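Local atomic coordinates of cell surface protein (Putative S-layer protein) (Clostridioides difficile R20291, PDB entry 5NJL), a protein that sits in the bacterial cell wall as a putative S-layer component, supports cell adhesion in vitro and probably acts as a surface adhesin. Residues A[15-20]-A[207-212]; A[19-24]-A[40-45]; A[62-67]-A[71-76]; A[6-11]-A[214-219]; A[82-85]-A[89-92]. One frame throughout, in Å; residues are numbered along the deposited sequence. Where two conformers were deposited one is given.

Contact 1: residues A[15-20]-A[207-212]; sequences TELVSK and AEITIK. With SO4 (sulfate ion), chain B.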
# COMPACT_ATOMS: atom_id res chain seq x y z
N THR A 15 14.55 -18.39 2.82
CA THR A 15 13.87 -19.24 3.83
C THR A 15 13.01 -18.39 4.79
O THR A 15 11.87 -18.78 5.14
CB THR A 15 14.86 -20.05 4.69
OG1 THR A 15 15.78 -19.14 5.33
CG2 THR A 15 15.62 -21.06 3.83
N GLU A 16 13.55 -17.24 5.20
CA GLU A 16 12.79 -16.28 6.01
C GLU A 16 11.62 -15.66 5.23
O GLU A 16 10.55 -15.45 5.80
CB GLU A 16 13.68 -15.16 6.58
CG GLU A 16 14.65 -15.62 7.68
CD GLU A 16 14.96 -14.52 8.70
OE1 GLU A 16 15.09 -14.85 9.91
OE2 GLU A 16 15.08 -13.32 8.32
N LEU A 17 11.81 -15.37 3.95
CA LEU A 17 10.72 -14.87 3.11
C LEU A 17 9.59 -15.93 2.97
O LEU A 17 8.40 -15.60 3.07
CB LEU A 17 11.21 -14.47 1.73
CG LEU A 17 10.14 -13.97 0.77
CD1 LEU A 17 9.54 -12.67 1.28
CD2 LEU A 17 10.66 -13.79 -0.63
N VAL A 18 9.97 -17.18 2.73
CA VAL A 18 8.98 -18.27 2.65
C VAL A 18 8.15 -18.35 3.91
O VAL A 18 6.93 -18.46 3.82
CB VAL A 18 9.64 -19.62 2.32
CG1 VAL A 18 8.71 -20.80 2.59
CG2 VAL A 18 10.10 -19.60 0.88
N SER A 19 8.80 -18.29 5.06
CA SER A 19 8.10 -18.32 6.32
C SER A 19 7.12 -17.18 6.49
O SER A 19 5.97 -17.40 6.90
CB SER A 19 9.09 -18.35 7.48
OG SER A 19 9.91 -19.49 7.33
N LYS A 20 7.55 -15.97 6.14
CA LYS A 20 6.67 -14.79 6.24
C LYS A 20 5.52 -14.84 5.24
O LYS A 20 4.38 -14.58 5.61
CB LYS A 20 7.46 -13.50 6.07
CG LYS A 20 8.39 -13.22 7.25
CD LYS A 20 9.05 -11.84 7.14
CE LYS A 20 9.69 -11.39 8.45
NZ LYS A 20 11.07 -11.94 8.58
N ALA A 207 5.36 -4.69 -0.87
CA ALA A 207 6.76 -5.07 -1.08
C ALA A 207 7.03 -5.60 -2.45
O ALA A 207 6.15 -6.12 -3.12
CB ALA A 207 7.21 -6.07 -0.03
N GLU A 208 8.29 -5.45 -2.87
CA GLU A 208 8.83 -6.08 -4.07
C GLU A 208 10.17 -6.64 -3.59
O GLU A 208 11.05 -5.87 -3.18
CB GLU A 208 8.99 -5.02 -5.15
CG GLU A 208 9.66 -5.44 -6.45
CD GLU A 208 10.18 -4.22 -7.22
OE1 GLU A 208 9.35 -3.34 -7.59
OE2 GLU A 208 11.42 -4.13 -7.44
N ILE A 209 10.30 -7.96 -3.56
CA ILE A 209 11.52 -8.61 -3.06
C ILE A 209 12.17 -9.32 -4.23
O ILE A 209 11.54 -10.13 -4.89
CB ILE A 209 11.23 -9.61 -1.93
CG1 ILE A 209 10.48 -8.94 -0.79
CG2 ILE A 209 12.52 -10.25 -1.42
CD1 ILE A 209 9.01 -9.31 -0.76
N THR A 210 13.45 -8.98 -4.49
CA THR A 210 14.23 -9.63 -5.54
C THR A 210 15.12 -10.67 -4.88
O THR A 210 15.88 -10.36 -3.97
CB THR A 210 15.10 -8.60 -6.31
OG1 THR A 210 14.24 -7.60 -6.85
CG2 THR A 210 15.86 -9.28 -7.46
N ILE A 211 14.96 -11.93 -5.29
CA ILE A 211 15.70 -13.03 -4.72
C ILE A 211 16.78 -13.38 -5.75
O ILE A 211 16.47 -13.64 -6.89
CB ILE A 211 14.82 -14.28 -4.48
CG1 ILE A 211 13.61 -13.93 -3.61
CG2 ILE A 211 15.64 -15.36 -3.78
CD1 ILE A 211 12.55 -15.02 -3.64
N LYS A 212 18.03 -13.37 -5.32
CA LYS A 212 19.17 -13.59 -6.22
C LYS A 212 19.96 -14.76 -5.71
O LYS A 212 20.35 -14.79 -4.54
CB LYS A 212 20.05 -12.35 -6.27
CG LYS A 212 19.37 -11.17 -6.94
CD LYS A 212 20.26 -9.93 -6.96
CE LYS A 212 19.52 -8.75 -7.58
NZ LYS A 212 20.41 -7.59 -7.89
S SO4 B . 8.40 -21.56 9.89
O1 SO4 B . 8.86 -21.33 8.52
O2 SO4 B . 8.38 -23.03 10.12
O3 SO4 B . 9.35 -20.91 10.84
O4 SO4 B . 7.05 -20.98 10.10
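The contact between helix residues 15-20 and strand residues 207-212 is carried by one leucine set against two isoleucines. L17 CD1 meets I209 CD1 at 4.0 Å, while its other methyl, CD2, lies 3.8 Å from I211 CD1 and also reaches the CG2 branch of I209. L17 therefore straddles two strand residues two apart in sequence, on the same face of the strand. Its CG stands trans to the backbone N (chi1 179°), which carries the forked end straight out from the helix. The approach differs at the two partners: L17 and I209 slide past each other in opposite directions, whereas L17 and I211 meet at a slant. No hydrogen bond joins the segments, so this part of the interface is purely apolar.

Polar contact occurs instead on the helix face turned from the strand. There S19 OG lies beside O1 of a sulfate, probably from the crystallisation liquor, but the separation is too short to be trusted in detail.

Around this leucine wedge the fold closes in from several directions: I9 of strand 5-10 touches both L17 and I209, strand 72-79 supplies I77 against I209 and V75 against I211, and V64 of helix 57-65 packs on I211.

Contact 2: residues A[19-24]-A[40-45]; sequences SKVRDL and YEIKVG. With SO4 (sulfate ion), chain B.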
# COMPACT_ATOMS: atom_id res chain seq x y z
N SER A 19 8.80 -18.29 5.06
CA SER A 19 8.10 -18.32 6.32
C SER A 19 7.12 -17.18 6.49
O SER A 19 5.97 -17.40 6.90
CB SER A 19 9.09 -18.35 7.48
OG SER A 19 9.91 -19.49 7.33
N LYS A 20 7.55 -15.97 6.14
CA LYS A 20 6.67 -14.79 6.24
C LYS A 20 5.52 -14.84 5.24
O LYS A 20 4.38 -14.58 5.61
CB LYS A 20 7.46 -13.50 6.07
CG LYS A 20 8.39 -13.22 7.25
CD LYS A 20 9.05 -11.84 7.14
CE LYS A 20 9.69 -11.39 8.45
NZ LYS A 20 11.07 -11.94 8.58
N VAL A 21 5.80 -15.19 3.99
CA VAL A 21 4.77 -15.25 2.96
C VAL A 21 3.76 -16.39 3.24
O VAL A 21 2.56 -16.25 2.97
CB VAL A 21 5.37 -15.37 1.57
CG1 VAL A 21 4.30 -15.54 0.50
CG2 VAL A 21 6.18 -14.13 1.26
N ARG A 22 4.24 -17.50 3.79
CA ARG A 22 3.33 -18.58 4.19
C ARG A 22 2.28 -18.05 5.17
O ARG A 22 1.06 -18.32 5.01
CB ARG A 22 4.10 -19.77 4.80
CG ARG A 22 3.21 -20.89 5.37
CD ARG A 22 3.96 -21.96 6.18
NE ARG A 22 4.90 -22.75 5.36
CZ ARG A 22 6.24 -22.74 5.47
NH1 ARG A 22 6.97 -23.48 4.66
NH2 ARG A 22 6.86 -21.98 6.36
N ASP A 23 2.74 -17.29 6.17
CA ASP A 23 1.82 -16.72 7.16
C ASP A 23 0.84 -15.72 6.53
O ASP A 23 -0.35 -15.74 6.85
CB ASP A 23 2.58 -16.15 8.36
CG ASP A 23 3.32 -17.23 9.18
OD1 ASP A 23 2.99 -18.43 9.06
OD2 ASP A 23 4.24 -16.86 9.94
N LEU A 24 1.32 -14.87 5.61
CA LEU A 24 0.45 -13.93 4.89
C LEU A 24 -0.60 -14.64 4.07
O LEU A 24 -1.76 -14.22 4.05
CB LEU A 24 1.25 -13.04 3.94
CG LEU A 24 2.22 -12.04 4.60
CD1 LEU A 24 2.92 -11.30 3.50
CD2 LEU A 24 1.53 -11.07 5.56
N TYR A 40 -4.21 -11.29 1.07
CA TYR A 40 -3.01 -10.96 0.31
C TYR A 40 -2.95 -11.60 -1.05
O TYR A 40 -3.49 -12.71 -1.29
CB TYR A 40 -1.76 -11.29 1.15
CG TYR A 40 -1.67 -10.44 2.39
CD1 TYR A 40 -1.08 -9.16 2.36
CD2 TYR A 40 -2.23 -10.87 3.60
CE1 TYR A 40 -1.04 -8.37 3.49
CE2 TYR A 40 -2.20 -10.08 4.72
CZ TYR A 40 -1.59 -8.83 4.66
OH TYR A 40 -1.57 -8.04 5.78
N GLU A 41 -2.35 -10.84 -1.99
CA GLU A 41 -2.14 -11.29 -3.34
C GLU A 41 -0.63 -11.34 -3.53
O GLU A 41 0.05 -10.31 -3.42
CB GLU A 41 -2.76 -10.35 -4.38
CG GLU A 41 -2.64 -10.86 -5.81
CD GLU A 41 -3.39 -9.99 -6.81
OE1 GLU A 41 -4.62 -9.97 -6.78
OE2 GLU A 41 -2.74 -9.33 -7.63
N ILE A 42 -0.13 -12.54 -3.82
CA ILE A 42 1.31 -12.74 -3.99
C ILE A 42 1.54 -13.05 -5.45
O ILE A 42 0.84 -13.90 -6.04
CB ILE A 42 1.84 -13.91 -3.14
CG1 ILE A 42 1.38 -13.78 -1.69
CG2 ILE A 42 3.36 -14.01 -3.24
CD1 ILE A 42 1.82 -12.52 -0.99
N LYS A 43 2.50 -12.36 -6.05
CA LYS A 43 2.87 -12.63 -7.41
C LYS A 43 4.37 -12.95 -7.47
O LYS A 43 5.15 -12.48 -6.65
CB LYS A 43 2.56 -11.44 -8.32
CG LYS A 43 1.10 -11.07 -8.48
CD LYS A 43 1.00 -9.97 -9.53
CE LYS A 43 -0.39 -9.36 -9.56
NZ LYS A 43 -0.57 -8.58 -10.81
N VAL A 44 4.72 -13.83 -8.39
CA VAL A 44 6.11 -14.31 -8.54
C VAL A 44 6.40 -14.39 -10.03
O VAL A 44 5.56 -14.82 -10.81
CB VAL A 44 6.32 -15.71 -7.91
CG1 VAL A 44 7.78 -16.14 -7.99
CG2 VAL A 44 5.88 -15.71 -6.47
N GLY A 45 7.60 -13.96 -10.42
CA GLY A 45 8.06 -14.12 -11.80
C GLY A 45 9.54 -13.79 -11.93
O GLY A 45 10.16 -13.29 -10.99
S SO4 B . 8.40 -21.56 9.89
O1 SO4 B . 8.86 -21.33 8.52
O2 SO4 B . 8.38 -23.03 10.12
O3 SO4 B . 9.35 -20.91 10.84
O4 SO4 B . 7.05 -20.98 10.10
O HOH W 1 -3.86 -13.93 2.33
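L24 and Y40 meet through a CH-pi contact. L24 CD2 sits over one face of the Y40 ring, 4.0 Å from its centroid and 15° off the ring normal, shifted somewhat toward the rim near CE2 and CZ. The L24 CG is turned to the backbone N side (chi1 -67°); chi2 (178°) sets CD1 anti to CA, and the other methyl, CD2, lies over the ring. The two side chains cross at a slant, and Y40 CD2 lies 3.4 Å from L24 O.

A second apolar pair lies further along the strand. V21 and I42 approach tip to tip, with V21 CG1 4.1 Å from I42 CG1 and about equally near I42 CG2.

Together these residues help seat helix 14-25 on a five-stranded mixed sheet, in which strand 40-45 runs between strands 72-79 and 52-54. L24 also touches I77 of strand 72-79, I42 packs on V75 and I54, and V21 reaches I57 of helix 57-65, so the helix is held by both the sheet and its neighbouring helix.

The polar link between the segments is indirect. One water donates to L24 O at 2.7 Å and accepts from Y40 N at 2.9 Å, bridging the two backbones; it lies in the plane of the Y40 ring, at its edge.

On the outer side of the helix, R22 brings the edge of its guanidinium to a sulfate, with NH2 3.0 Å from sulfate O1. The R22 chain bends at chi3, and NH1 makes a long, weak ion pair with E61.

Contact 3: residues A[62-67]-A[71-76]; sequences KLVNAL and KELIVT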
# COMPACT_ATOMS: atom_id res chain seq x y z
N LYS A 62 8.72 -23.98 -4.80
CA LYS A 62 9.23 -24.68 -5.98
C LYS A 62 10.14 -23.80 -6.87
O LYS A 62 11.18 -24.26 -7.35
CB LYS A 62 8.08 -25.23 -6.83
CG LYS A 62 8.52 -26.23 -7.88
CD LYS A 62 7.34 -26.80 -8.66
CE LYS A 62 7.85 -27.63 -9.84
NZ LYS A 62 6.73 -28.15 -10.68
N LEU A 63 9.74 -22.56 -7.08
CA LEU A 63 10.48 -21.63 -7.91
C LEU A 63 11.79 -21.22 -7.26
O LEU A 63 12.81 -21.18 -7.94
CB LEU A 63 9.63 -20.40 -8.27
CG LEU A 63 8.50 -20.67 -9.27
CD1 LEU A 63 7.47 -19.55 -9.29
CD2 LEU A 63 9.05 -20.86 -10.68
N VAL A 64 11.75 -20.93 -5.96
CA VAL A 64 12.95 -20.57 -5.18
C VAL A 64 13.92 -21.75 -5.19
O VAL A 64 15.09 -21.57 -5.54
CB VAL A 64 12.60 -20.17 -3.74
CG1 VAL A 64 13.87 -20.03 -2.88
CG2 VAL A 64 11.81 -18.87 -3.72
N ASN A 65 13.44 -22.95 -4.85
CA ASN A 65 14.31 -24.15 -4.86
C ASN A 65 15.00 -24.41 -6.20
O ASN A 65 16.15 -24.83 -6.24
CB ASN A 65 13.56 -25.42 -4.42
CG ASN A 65 13.10 -25.37 -2.97
OD1 ASN A 65 13.57 -24.55 -2.18
ND2 ASN A 65 12.15 -26.25 -2.62
N ALA A 66 14.30 -24.15 -7.31
CA ALA A 66 14.86 -24.39 -8.63
C ALA A 66 15.67 -23.21 -9.20
O ALA A 66 16.13 -23.28 -10.33
CB ALA A 66 13.74 -24.75 -9.59
N LEU A 67 15.84 -22.13 -8.44
CA LEU A 67 16.45 -20.91 -8.97
C LEU A 67 17.94 -21.17 -9.27
O LEU A 67 18.68 -21.62 -8.39
CB LEU A 67 16.33 -19.78 -7.95
CG LEU A 67 16.75 -18.39 -8.36
CD1 LEU A 67 15.98 -17.93 -9.58
CD2 LEU A 67 16.54 -17.45 -7.18
N LYS A 71 20.83 -16.46 -11.15
CA LYS A 71 19.48 -16.12 -11.62
C LYS A 71 18.72 -15.46 -10.47
O LYS A 71 19.17 -15.47 -9.31
CB LYS A 71 18.71 -17.35 -12.11
CG LYS A 71 19.41 -18.13 -13.23
CD LYS A 71 19.56 -17.29 -14.48
CE LYS A 71 20.08 -18.14 -15.62
NZ LYS A 71 20.17 -17.33 -16.86
N GLU A 72 17.59 -14.86 -10.82
CA GLU A 72 16.76 -14.19 -9.83
C GLU A 72 15.27 -14.36 -10.08
O GLU A 72 14.83 -14.72 -11.18
CB GLU A 72 17.12 -12.70 -9.76
CG GLU A 72 16.93 -11.94 -11.06
CD GLU A 72 17.50 -10.54 -10.98
OE1 GLU A 72 18.68 -10.38 -10.61
OE2 GLU A 72 16.75 -9.59 -11.32
N LEU A 73 14.52 -14.05 -9.03
CA LEU A 73 13.06 -14.20 -8.98
C LEU A 73 12.54 -12.94 -8.29
O LEU A 73 13.18 -12.47 -7.34
CB LEU A 73 12.74 -15.43 -8.13
CG LEU A 73 11.49 -16.26 -8.28
CD1 LEU A 73 11.29 -16.68 -9.74
CD2 LEU A 73 11.60 -17.48 -7.37
N ILE A 74 11.42 -12.40 -8.74
CA ILE A 74 10.79 -11.23 -8.13
C ILE A 74 9.51 -11.70 -7.44
O ILE A 74 8.75 -12.43 -8.05
CB ILE A 74 10.43 -10.16 -9.19
CG1 ILE A 74 11.67 -9.74 -10.00
CG2 ILE A 74 9.80 -8.93 -8.54
CD1 ILE A 74 12.69 -8.96 -9.21
N VAL A 75 9.31 -11.31 -6.18
CA VAL A 75 8.07 -11.59 -5.45
C VAL A 75 7.43 -10.25 -5.07
O VAL A 75 8.10 -9.42 -4.44
CB VAL A 75 8.35 -12.40 -4.16
CG1 VAL A 75 7.07 -12.67 -3.38
CG2 VAL A 75 9.08 -13.70 -4.48
N THR A 76 6.17 -10.03 -5.45
CA THR A 76 5.42 -8.85 -4.96
C THR A 76 4.31 -9.24 -4.00
O THR A 76 3.68 -10.29 -4.17
CB THR A 76 4.87 -7.99 -6.11
OG1 THR A 76 3.82 -8.67 -6.80
CG2 THR A 76 5.99 -7.65 -7.09
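V64 and L73 cross at about a right angle, with V64 CG2 3.9 Å from L73 CD2. That L73 methyl has further neighbours: it also lies 3.6 Å from L63 CB and 3.7 Å from V64 N, and so fits against the helix where L63 and V64 meet. L73 CG is placed roughly opposite its own backbone N (chi1 -154°), which swings CD2 off the strand and into the helix surface.

The segments form the helix-to-strand connection in which helix 57-65 ends, the chain turns, and strand 72-79 enters the five-stranded sheet beneath. L63 and L73 both touch V44 of strand 40-45, and V64 reaches across to I211 of strand 204-212, so the helix end spans three adjacent strands.

L67, just past the helix, is turned mainly against the backbone of K71 and E72, with K71 CB and L73 CB also near CD1. Its CD1 rests 3.7 Å from E72 C and reaches K71 CB at 3.8 Å, while CG and CD2 lie near K71 O. K71 starts toward L67 but bends at chi2, leading its ammonium away. E72 points from the helix, and its OE1 forms a salt bridge with K263.

Contact 4: residues A[6-11]-A[214-219]; sequences KETITK and SDLNTV. With SO4 (sulfate ion), chain H.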
# COMPACT_ATOMS: atom_id res chain seq x y z
N LYS A 6 11.20 -2.00 -1.20
CA LYS A 6 12.02 -2.76 -2.16
C LYS A 6 13.23 -3.31 -1.43
O LYS A 6 13.89 -2.60 -0.68
CB LYS A 6 12.50 -1.90 -3.32
CG LYS A 6 11.43 -1.51 -4.31
CD LYS A 6 12.05 -0.77 -5.49
CE LYS A 6 11.06 -0.53 -6.63
NZ LYS A 6 9.78 0.10 -6.17
N GLU A 7 13.54 -4.58 -1.67
CA GLU A 7 14.63 -5.25 -0.99
C GLU A 7 15.17 -6.36 -1.88
O GLU A 7 14.44 -6.95 -2.67
CB GLU A 7 14.14 -5.82 0.33
CG GLU A 7 15.25 -6.22 1.28
CD GLU A 7 14.75 -6.60 2.67
OE1 GLU A 7 15.30 -7.57 3.26
OE2 GLU A 7 13.82 -5.94 3.19
N THR A 8 16.46 -6.63 -1.74
CA THR A 8 17.10 -7.72 -2.44
C THR A 8 17.65 -8.65 -1.38
O THR A 8 18.31 -8.20 -0.43
CB THR A 8 18.20 -7.20 -3.37
OG1 THR A 8 17.58 -6.51 -4.45
CG2 THR A 8 19.04 -8.37 -3.94
N ILE A 9 17.36 -9.94 -1.53
CA ILE A 9 17.87 -10.96 -0.64
C ILE A 9 18.50 -12.10 -1.44
O ILE A 9 18.30 -12.20 -2.66
CB ILE A 9 16.75 -11.52 0.28
CG1 ILE A 9 15.61 -12.16 -0.52
CG2 ILE A 9 16.20 -10.41 1.18
CD1 ILE A 9 14.69 -13.02 0.33
N THR A 10 19.26 -12.93 -0.75
CA THR A 10 19.84 -14.11 -1.38
C THR A 10 18.84 -15.28 -1.35
O THR A 10 17.87 -15.27 -0.58
CB THR A 10 21.11 -14.56 -0.65
OG1 THR A 10 20.78 -14.99 0.68
CG2 THR A 10 22.13 -13.40 -0.59
N LYS A 11 19.12 -16.28 -2.17
CA LYS A 11 18.35 -17.51 -2.13
C LYS A 11 18.37 -18.15 -0.74
O LYS A 11 17.34 -18.63 -0.27
CB LYS A 11 18.85 -18.48 -3.20
CG LYS A 11 18.22 -19.86 -3.16
CD LYS A 11 18.59 -20.64 -4.42
CE LYS A 11 18.14 -22.08 -4.29
NZ LYS A 11 18.24 -22.75 -5.60
N SER A 214 23.03 -15.66 -5.64
CA SER A 214 24.35 -15.08 -5.83
C SER A 214 24.88 -14.60 -4.49
O SER A 214 24.12 -14.43 -3.52
CB SER A 214 24.30 -13.86 -6.75
OG SER A 214 23.54 -14.07 -7.91
N ASP A 215 26.20 -14.41 -4.45
CA ASP A 215 26.90 -13.86 -3.30
C ASP A 215 27.02 -12.38 -3.63
O ASP A 215 27.66 -12.01 -4.62
CB ASP A 215 28.29 -14.53 -3.16
CG ASP A 215 29.01 -14.18 -1.84
OD1 ASP A 215 28.68 -13.16 -1.19
OD2 ASP A 215 29.92 -14.93 -1.46
N LEU A 216 26.40 -11.53 -2.81
CA LEU A 216 26.21 -10.12 -3.14
C LEU A 216 27.19 -9.20 -2.42
O LEU A 216 27.52 -9.42 -1.24
CB LEU A 216 24.79 -9.67 -2.77
CG LEU A 216 23.66 -10.54 -3.33
CD1 LEU A 216 22.33 -10.07 -2.74
CD2 LEU A 216 23.64 -10.52 -4.85
N ASN A 217 27.64 -8.17 -3.13
CA ASN A 217 28.55 -7.21 -2.57
C ASN A 217 28.45 -5.93 -3.38
O ASN A 217 28.18 -5.98 -4.57
CB ASN A 217 29.98 -7.76 -2.59
CG ASN A 217 30.79 -7.32 -1.40
OD1 ASN A 217 31.73 -6.53 -1.52
ND2 ASN A 217 30.41 -7.81 -0.21
N THR A 218 28.66 -4.79 -2.71
CA THR A 218 28.61 -3.47 -3.35
C THR A 218 29.94 -2.74 -3.14
O THR A 218 30.43 -2.67 -2.01
CB THR A 218 27.47 -2.60 -2.78
OG1 THR A 218 26.23 -3.31 -2.83
CG2 THR A 218 27.32 -1.31 -3.59
N VAL A 219 30.48 -2.19 -4.22
CA VAL A 219 31.79 -1.53 -4.21
C VAL A 219 31.70 -0.18 -4.92
O VAL A 219 30.69 0.15 -5.53
CB VAL A 219 32.86 -2.41 -4.90
CG1 VAL A 219 33.06 -3.71 -4.13
CG2 VAL A 219 32.51 -2.70 -6.36
S SO4 H . 21.62 -24.04 -4.60
O1 SO4 H . 20.42 -24.91 -4.70
O2 SO4 H . 22.82 -24.91 -4.54
O3 SO4 H . 21.53 -23.27 -3.33
O4 SO4 H . 21.73 -23.15 -5.78
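T10 meets a flat group across the contact, the peptide that follows S214: its methyl CG2 approaches the oxygen end, 3.7 Å from S214 O, rather than lying over either face of the peptide. No aromatic ring takes part, and the remaining touches are between aliphatic groups. They lie where two sheets come together, since strand 5-10 is the outermost strand of the five-stranded mixed sheet and strand 215-219 the outermost strand of the four-stranded sheet that follows it in the chain. This is consistent with a junction between two domains of the extended three-domain fold.

The bridging side chain is L216. Its CD1 is received by two threonine methyls, lying 3.9 Å from T8 CG2 and 4.0 Å from T10 CG2. L216 and T10 slide past each other in opposite directions, while T8 comes at a slant. L216 also touches E273 of strand 271-278.

The T10 torsion (chi1 65°) puts CG2 trans to the carbonyl carbon, facing strand 215-219, and lets OG1 bond to the N of E13 at the approach to helix 14-25. S214 OG is taken up by N70 OD1.

K11 extends away from the strands, and its ammonium bonds to N65 O and L67 O. The same K11 NZ donates to O1 of a sulfate at 3.2 Å, an ion that N213 ND2 also binds.

Contact 5: residues A[82-85]-A[89-92]; sequences HITN and EVVA. With SO4 (sulfate ion), chain C.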
# COMPACT_ATOMS: atom_id res chain seq x y z
N HIS A 82 -7.98 -4.35 3.57
CA HIS A 82 -8.71 -4.88 4.70
C HIS A 82 -8.79 -3.90 5.86
O HIS A 82 -8.00 -2.95 5.95
CB HIS A 82 -8.07 -6.20 5.16
CG HIS A 82 -6.72 -6.06 5.76
ND1 HIS A 82 -5.59 -5.79 5.01
CD2 HIS A 82 -6.30 -6.17 7.04
CE1 HIS A 82 -4.54 -5.72 5.82
NE2 HIS A 82 -4.94 -5.95 7.05
N ILE A 83 -9.75 -4.12 6.74
CA ILE A 83 -9.89 -3.30 7.94
C ILE A 83 -10.64 -4.14 8.95
O ILE A 83 -11.38 -5.03 8.57
CB ILE A 83 -10.66 -1.99 7.61
CG1 ILE A 83 -10.28 -0.85 8.58
CG2 ILE A 83 -12.16 -2.20 7.58
CD1 ILE A 83 -10.86 0.50 8.16
N THR A 84 -10.45 -3.86 10.23
CA THR A 84 -11.27 -4.45 11.27
C THR A 84 -12.55 -3.63 11.51
O THR A 84 -12.47 -2.44 11.78
CB THR A 84 -10.45 -4.56 12.57
OG1 THR A 84 -9.32 -5.39 12.32
CG2 THR A 84 -11.28 -5.17 13.68
N ASN A 85 -13.71 -4.26 11.39
CA ASN A 85 -14.98 -3.56 11.51
C ASN A 85 -15.45 -3.52 12.99
O ASN A 85 -14.75 -4.00 13.88
CB ASN A 85 -16.04 -4.13 10.55
CG ASN A 85 -16.58 -5.49 10.95
OD1 ASN A 85 -16.27 -6.04 12.02
ND2 ASN A 85 -17.39 -6.07 10.07
N GLU A 89 -14.27 -8.12 13.04
CA GLU A 89 -14.02 -8.99 11.89
C GLU A 89 -13.14 -8.24 10.93
O GLU A 89 -13.28 -7.03 10.78
CB GLU A 89 -15.31 -9.31 11.15
CG GLU A 89 -16.27 -10.13 11.98
CD GLU A 89 -17.68 -10.25 11.40
OE1 GLU A 89 -18.18 -9.46 10.54
OE2 GLU A 89 -18.36 -11.16 11.90
N VAL A 90 -12.26 -8.97 10.26
CA VAL A 90 -11.43 -8.42 9.21
C VAL A 90 -12.20 -8.50 7.89
O VAL A 90 -12.49 -9.60 7.39
CB VAL A 90 -10.07 -9.14 9.15
CG1 VAL A 90 -9.20 -8.56 8.03
CG2 VAL A 90 -9.35 -9.03 10.49
N VAL A 91 -12.49 -7.34 7.30
CA VAL A 91 -13.34 -7.25 6.13
C VAL A 91 -12.68 -6.50 4.97
O VAL A 91 -11.70 -5.78 5.16
CB VAL A 91 -14.71 -6.62 6.47
CG1 VAL A 91 -15.37 -7.42 7.59
CG2 VAL A 91 -14.57 -5.16 6.88
N ALA A 92 -13.24 -6.70 3.78
CA ALA A 92 -12.69 -6.21 2.52
C ALA A 92 -13.26 -4.87 2.07
O ALA A 92 -12.73 -4.22 1.16
CB ALA A 92 -12.97 -7.23 1.42
S SO4 C . -2.79 -5.56 9.89
O1 SO4 C . -3.87 -6.50 9.49
O2 SO4 C . -1.54 -6.32 10.14
O3 SO4 C . -3.19 -4.86 11.13
O4 SO4 C . -2.60 -4.59 8.78
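I83 and V91 pair through both backbone groups: I83 N donates to V91 O at 3.0 Å, and V91 N returns a straighter bond to I83 O at 2.9 Å (N-H...O 174°). Further toward the turn N85 N donates to E89 O, also at 2.9 Å, and E89 O additionally receives a CA-H contact from T84.

The pattern is that of a short antiparallel beta hairpin, strands 83-84 and 90-91, with I83 and V91 as the hydrogen-bonded pair and T84 and V90 as the non-hydrogen-bonded one. V90 N is bonded not to its partner strand but to T30 OG1.

N85 closes the hairpin through its side chain. OD1 accepts from E89 N at 3.1 Å with the donor 41° above the carbonyl plane, and it also takes a weak bond from A87 N. The N85 amide and E89 carboxylate planes are 33° apart, and ND2 lies against V91 CG1 at 3.5 Å.

On one face I83 CG2 meets V91 CG2; on the face that carries T84 and V90, V90 CG1 lies alongside H82, touching CB and CD2. Both H82 ring nitrogens face anionic partners. NE2 donates to sulfate O1 at 2.7 Å, with a weak second bond to O4, the ion lying at the ring edge; ND1 is bonded to D79 OD1. These two anionic neighbours would probably favour a protonated imidazole.

In the fold
The chain enters along strand 5-10, where contact 4 opens; it closes only at 214-219, joining the first sheet to the C-terminal one and enclosing the other four contacts. Next comes helix 14-25, which starts contacts 1 and 2. Contact 2 closes first, at strand 40-45, whereas contact 1 waits for strand 204-212. Within its long loop lie contact 3, a local turn from helix 57-65 into strand 72-79, and then contact 5, a small hairpin well away from contact 4. Contacts 2, 3 and 5 follow in series. Contacts 1, 2 and 3 fasten two helices to one sheet through neighbouring strands, and contact 2 meets contact 5 where Y40 touches H82.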